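Local coordinates for inosine-uridine preferring nucleoside hydrolase family protein (Bacillus anthracis, PDB 2C40) that belongs to the inosine-uridine preferring nucleoside hydrolase family and, in this crystal form, holds a calcium ion and alpha-d-ribofuranose in its pocket, at residues A[64-69]-A[131-136]; A[3-8]-A[106-111]. All blocks are in the same frame, centred on the assembly; numbering follows the deposited sequence.

Contact 1: residues A[64-69]-A[131-136]; sequences ASNSRG and LARALY
Two nitrogens of one guanidinium converge on a single hydroxyl: Arg-133 grips Ser-67 OG side-on, through NE and NH2 together. The arginine projects from helix 129-137 toward the loop that follows strand 62-64, an outermost strand, within this chain, of the mixed sheet at the core of this nucleoside hydrolase fold, and that loop opens with an ST turn at Ser-65. The NH2 bond to Ser-67 OG is 2.8 Å long and fairly straight, with an N-H...O angle of 157°. From NE to the same Ser-67 OG the distance grows to 3.2 Å and the bond is more bent. Both approaches lie close to the guanidinium plane, so the oxygen sits at its edge rather than over a face.

Arg-133 leaves the helix with CG anti to its backbone N (chi1 -163°), then bends at chi2 and chi3, which turns the NE edge of the group onto the serine. Asn-66 crosses the arginine at about a right angle, its amide plane turned 33° from the guanidinium. On the loop side, Ser-67 CB points toward the helix and OG stands beside its own backbone N.

The hydroxyl of Ser-67 is also hydrogen-bonded to Asp-130, as is that of Ser-65, so one carboxylate near the start of helix 129-137 ties both serines to the helix that supplies the arginine. Through Ser-67 OG the carboxylate is linked to the guanidinium, and its charge would be expected to polarise that hydroxyl. Arg-133 also touches His-106 of helix 105-115. Within the turn, Ser-67 N donates to Ser-65 OG over 2.8 Å.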
# COMPACT_ATOMS: atom_id res chain seq x y z
N ALA A 64 22.48 6.73 -7.49
CA ALA A 64 21.62 5.98 -8.37
C ALA A 64 22.42 5.04 -9.26
O ALA A 64 23.35 5.49 -9.95
CB ALA A 64 20.80 6.99 -9.25
N SER A 65 22.03 3.76 -9.27
CA SER A 65 22.60 2.78 -10.19
C SER A 65 22.17 3.02 -11.63
O SER A 65 21.11 3.59 -11.87
CB SER A 65 22.17 1.37 -9.80
OG SER A 65 22.68 0.43 -10.71
N ASN A 66 23.01 2.65 -12.59
CA ASN A 66 22.55 2.59 -13.99
C ASN A 66 22.68 1.16 -14.48
O ASN A 66 22.63 0.88 -15.69
CB ASN A 66 23.19 3.66 -14.93
CG ASN A 66 24.71 3.58 -15.04
OD1 ASN A 66 25.33 4.44 -15.68
ND2 ASN A 66 25.33 2.57 -14.45
N SER A 67 22.78 0.25 -13.51
CA SER A 67 22.83 -1.17 -13.80
C SER A 67 21.48 -1.60 -14.31
O SER A 67 20.43 -1.04 -13.93
CB SER A 67 23.21 -1.97 -12.58
OG SER A 67 24.60 -1.80 -12.25
N ARG A 68 21.51 -2.55 -15.23
CA ARG A 68 20.30 -3.15 -15.75
C ARG A 68 20.27 -4.63 -15.42
O ARG A 68 21.30 -5.26 -15.34
CB ARG A 68 20.25 -2.96 -17.24
CG ARG A 68 20.17 -1.54 -17.65
CD ARG A 68 20.41 -1.44 -19.13
NE ARG A 68 20.33 -0.06 -19.58
CZ ARG A 68 20.17 0.31 -20.85
NH1 ARG A 68 20.05 -0.60 -21.81
NH2 ARG A 68 20.18 1.60 -21.16
N GLY A 69 19.08 -5.17 -15.23
CA GLY A 69 18.94 -6.59 -14.88
C GLY A 69 18.71 -7.49 -16.07
O GLY A 69 18.23 -7.06 -17.12
N LEU A 131 28.04 -4.22 -7.67
CA LEU A 131 29.31 -4.76 -7.20
C LEU A 131 30.11 -5.54 -8.27
O LEU A 131 31.33 -5.43 -8.35
CB LEU A 131 29.11 -5.60 -5.93
CG LEU A 131 30.34 -6.31 -5.32
CD1 LEU A 131 31.42 -5.35 -4.86
CD2 LEU A 131 29.92 -7.22 -4.17
N ALA A 132 29.45 -6.39 -9.02
CA ALA A 132 30.10 -7.12 -10.12
C ALA A 132 30.81 -6.15 -11.00
O ALA A 132 31.98 -6.33 -11.40
CB ALA A 132 29.01 -7.88 -10.93
N ARG A 133 30.09 -5.09 -11.31
CA ARG A 133 30.54 -4.04 -12.19
C ARG A 133 31.71 -3.24 -11.62
O ARG A 133 32.64 -2.99 -12.33
CB ARG A 133 29.35 -3.15 -12.51
CG ARG A 133 29.54 -2.29 -13.69
CD ARG A 133 28.31 -2.37 -14.66
NE ARG A 133 27.20 -1.64 -14.13
CZ ARG A 133 26.79 -0.45 -14.56
NH1 ARG A 133 27.37 0.18 -15.59
NH2 ARG A 133 25.74 0.11 -13.96
N ALA A 134 31.62 -2.86 -10.35
CA ALA A 134 32.70 -2.26 -9.57
C ALA A 134 33.98 -3.08 -9.63
O ALA A 134 35.05 -2.58 -9.92
CB ALA A 134 32.26 -2.11 -8.07
N LEU A 135 33.81 -4.38 -9.42
CA LEU A 135 34.92 -5.33 -9.45
C LEU A 135 35.53 -5.50 -10.82
O LEU A 135 36.76 -5.57 -10.98
CB LEU A 135 34.42 -6.67 -8.94
CG LEU A 135 34.07 -6.67 -7.45
CD1 LEU A 135 33.19 -7.86 -7.16
CD2 LEU A 135 35.36 -6.70 -6.58
N TYR A 136 34.68 -5.53 -11.83
CA TYR A 136 35.17 -5.65 -13.20
C TYR A 136 36.08 -4.46 -13.58
O TYR A 136 37.16 -4.64 -14.11
CB TYR A 136 34.02 -5.85 -14.18
CG TYR A 136 34.53 -5.84 -15.57
CD1 TYR A 136 34.29 -4.72 -16.41
CD2 TYR A 136 35.33 -6.88 -16.05
CE1 TYR A 136 34.79 -4.68 -17.70
CE2 TYR A 136 35.83 -6.84 -17.37
CZ TYR A 136 35.55 -5.73 -18.18
OH TYR A 136 36.05 -5.62 -19.48

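Contact 2: residues A[3-8]-A[106-111]; sequences KVYFNH and HHHLIE
The hydroxyl of Tyr-5 is held by two side chains, His-108 of helix 105-115 and Ser-33 of the adjoining strand 27-34. Its OH lies 2.8 Å from His-108 ND1, in a hydrogen bond that either partner could donate, and meets the imidazole at its edge. The two rings are set obliquely, their planes at 53°.

Leu-109 supplies the apolar half of the contact. Its CD1 methyl stands 3.9 Å from the centroid of the Tyr-5 ring and only 10° off the ring normal, a CH-pi contact over the centre of one face. Farther along the ring, Leu-109 CB lies 3.9 Å from Tyr-5 CZ. Tyr-5 reaches both neighbours because CG is anti to the backbone N (chi1 -175°), carrying the phenol out from strand 2-8 to the helix.

This is helix-on-sheet packing in an alpha/beta fold: strand 2-8 runs parallel to its neighbours 27-34 and 120-124, and Leu-109 also rests on Leu-122 and Phe-124 of the latter. The phenol thus combines a methyl over its face with polar partners at its OH, a pairing that satisfies a buried hydroxyl and should limit rotation of the ring.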
# COMPACT_ATOMS: atom_id res chain seq x y z
N LYS A 3 32.48 0.61 9.35
CA LYS A 3 32.16 1.34 8.15
C LYS A 3 31.40 0.39 7.22
O LYS A 3 31.83 -0.70 6.96
CB LYS A 3 33.42 1.91 7.46
CG LYS A 3 34.19 3.01 8.23
N VAL A 4 30.24 0.83 6.74
CA VAL A 4 29.34 0.03 5.94
C VAL A 4 28.92 0.83 4.73
O VAL A 4 28.55 2.00 4.85
CB VAL A 4 28.04 -0.38 6.73
CG1 VAL A 4 27.11 -1.18 5.88
CG2 VAL A 4 28.39 -1.19 7.97
N TYR A 5 29.01 0.21 3.57
CA TYR A 5 28.42 0.73 2.35
C TYR A 5 27.23 -0.14 2.01
O TYR A 5 27.37 -1.35 1.91
CB TYR A 5 29.44 0.71 1.20
CG TYR A 5 28.91 1.33 -0.04
CD1 TYR A 5 27.96 0.68 -0.83
CD2 TYR A 5 29.36 2.59 -0.44
CE1 TYR A 5 27.44 1.29 -2.01
CE2 TYR A 5 28.86 3.19 -1.59
CZ TYR A 5 27.90 2.52 -2.37
OH TYR A 5 27.41 3.13 -3.51
N PHE A 6 26.07 0.49 1.81
CA PHE A 6 24.77 -0.18 1.66
C PHE A 6 24.20 0.00 0.25
O PHE A 6 23.87 1.13 -0.15
CB PHE A 6 23.80 0.43 2.70
CG PHE A 6 22.43 -0.16 2.71
CD1 PHE A 6 21.36 0.63 3.07
CD2 PHE A 6 22.21 -1.48 2.43
CE1 PHE A 6 20.08 0.12 3.10
CE2 PHE A 6 20.92 -2.01 2.45
CZ PHE A 6 19.86 -1.22 2.79
N ASN A 7 24.07 -1.11 -0.48
CA ASN A 7 23.40 -1.13 -1.80
C ASN A 7 22.06 -1.87 -1.64
O ASN A 7 22.03 -3.00 -1.17
CB ASN A 7 24.33 -1.81 -2.85
CG ASN A 7 23.79 -1.73 -4.28
OD1 ASN A 7 24.08 -0.76 -5.02
ND2 ASN A 7 23.02 -2.73 -4.69
N HIS A 8 20.95 -1.23 -2.00
CA HIS A 8 19.61 -1.85 -1.80
C HIS A 8 18.75 -1.67 -3.02
O HIS A 8 19.04 -0.83 -3.84
CB HIS A 8 18.90 -1.30 -0.54
CG HIS A 8 18.39 0.12 -0.64
ND1 HIS A 8 17.16 0.44 -1.18
CD2 HIS A 8 18.91 1.29 -0.16
CE1 HIS A 8 16.97 1.75 -1.07
NE2 HIS A 8 18.02 2.28 -0.46
N HIS A 106 27.94 2.08 -9.09
CA HIS A 106 29.16 1.25 -9.15
C HIS A 106 30.44 2.06 -9.04
O HIS A 106 31.38 1.62 -8.40
CB HIS A 106 29.18 0.34 -10.38
CG HIS A 106 29.23 1.08 -11.69
ND1 HIS A 106 30.24 0.89 -12.62
CD2 HIS A 106 28.38 1.96 -12.25
CE1 HIS A 106 30.01 1.63 -13.68
NE2 HIS A 106 28.88 2.29 -13.48
N HIS A 107 30.45 3.25 -9.66
CA HIS A 107 31.53 4.20 -9.54
C HIS A 107 31.59 4.84 -8.17
O HIS A 107 32.66 5.00 -7.59
CB HIS A 107 31.40 5.28 -10.61
CG HIS A 107 31.81 4.83 -11.98
ND1 HIS A 107 31.68 5.63 -13.08
CD2 HIS A 107 32.32 3.66 -12.42
CE1 HIS A 107 32.15 5.00 -14.14
NE2 HIS A 107 32.53 3.79 -13.77
N HIS A 108 30.43 5.19 -7.65
CA HIS A 108 30.31 5.70 -6.30
C HIS A 108 30.91 4.72 -5.28
O HIS A 108 31.62 5.10 -4.35
CB HIS A 108 28.83 5.97 -6.02
CG HIS A 108 28.55 6.54 -4.67
ND1 HIS A 108 27.82 5.86 -3.71
CD2 HIS A 108 28.89 7.73 -4.13
CE1 HIS A 108 27.72 6.61 -2.63
NE2 HIS A 108 28.37 7.75 -2.85
N LEU A 109 30.58 3.45 -5.45
CA LEU A 109 31.06 2.41 -4.57
C LEU A 109 32.60 2.36 -4.58
O LEU A 109 33.24 2.34 -3.53
CB LEU A 109 30.42 1.09 -4.99
CG LEU A 109 30.91 -0.27 -4.47
CD1 LEU A 109 31.06 -0.27 -3.01
CD2 LEU A 109 29.86 -1.28 -4.89
N ILE A 110 33.18 2.37 -5.77
CA ILE A 110 34.65 2.34 -5.94
C ILE A 110 35.29 3.51 -5.21
O ILE A 110 36.24 3.32 -4.43
CB ILE A 110 35.05 2.34 -7.47
CG1 ILE A 110 34.66 1.02 -8.14
CG2 ILE A 110 36.55 2.58 -7.69
CD1 ILE A 110 34.73 1.02 -9.67
N GLU A 111 34.79 4.72 -5.48
CA GLU A 111 35.41 5.95 -4.96
C GLU A 111 35.26 6.02 -3.44
O GLU A 111 36.19 6.43 -2.76
CB GLU A 111 34.82 7.20 -5.61
CG GLU A 111 35.36 7.53 -7.00

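Helix 105-115 joins the two contacts, whose centres lie 11 Å apart. In contact 2 it packs on strand 2-8, while His-106 at its start reaches contact 1, with NE2 3.4 Å from Arg-133 NH1. Farther along, Ile-110 CD1 packs 3.6 Å from Ala-134 O, so helices 105-115 and 129-137 lie against each other. Neither contact includes a pocket residue, and both lie at some distance from the site, the side chains of Ser-65 and Tyr-5 being about 13 and 14 Å from the calcium ion. Strand 2-8 leads directly to Asp-9, which binds both the calcium ion and alpha-d-ribofuranose, and helix 129-137 follows closely after the metal-binding Thr-125.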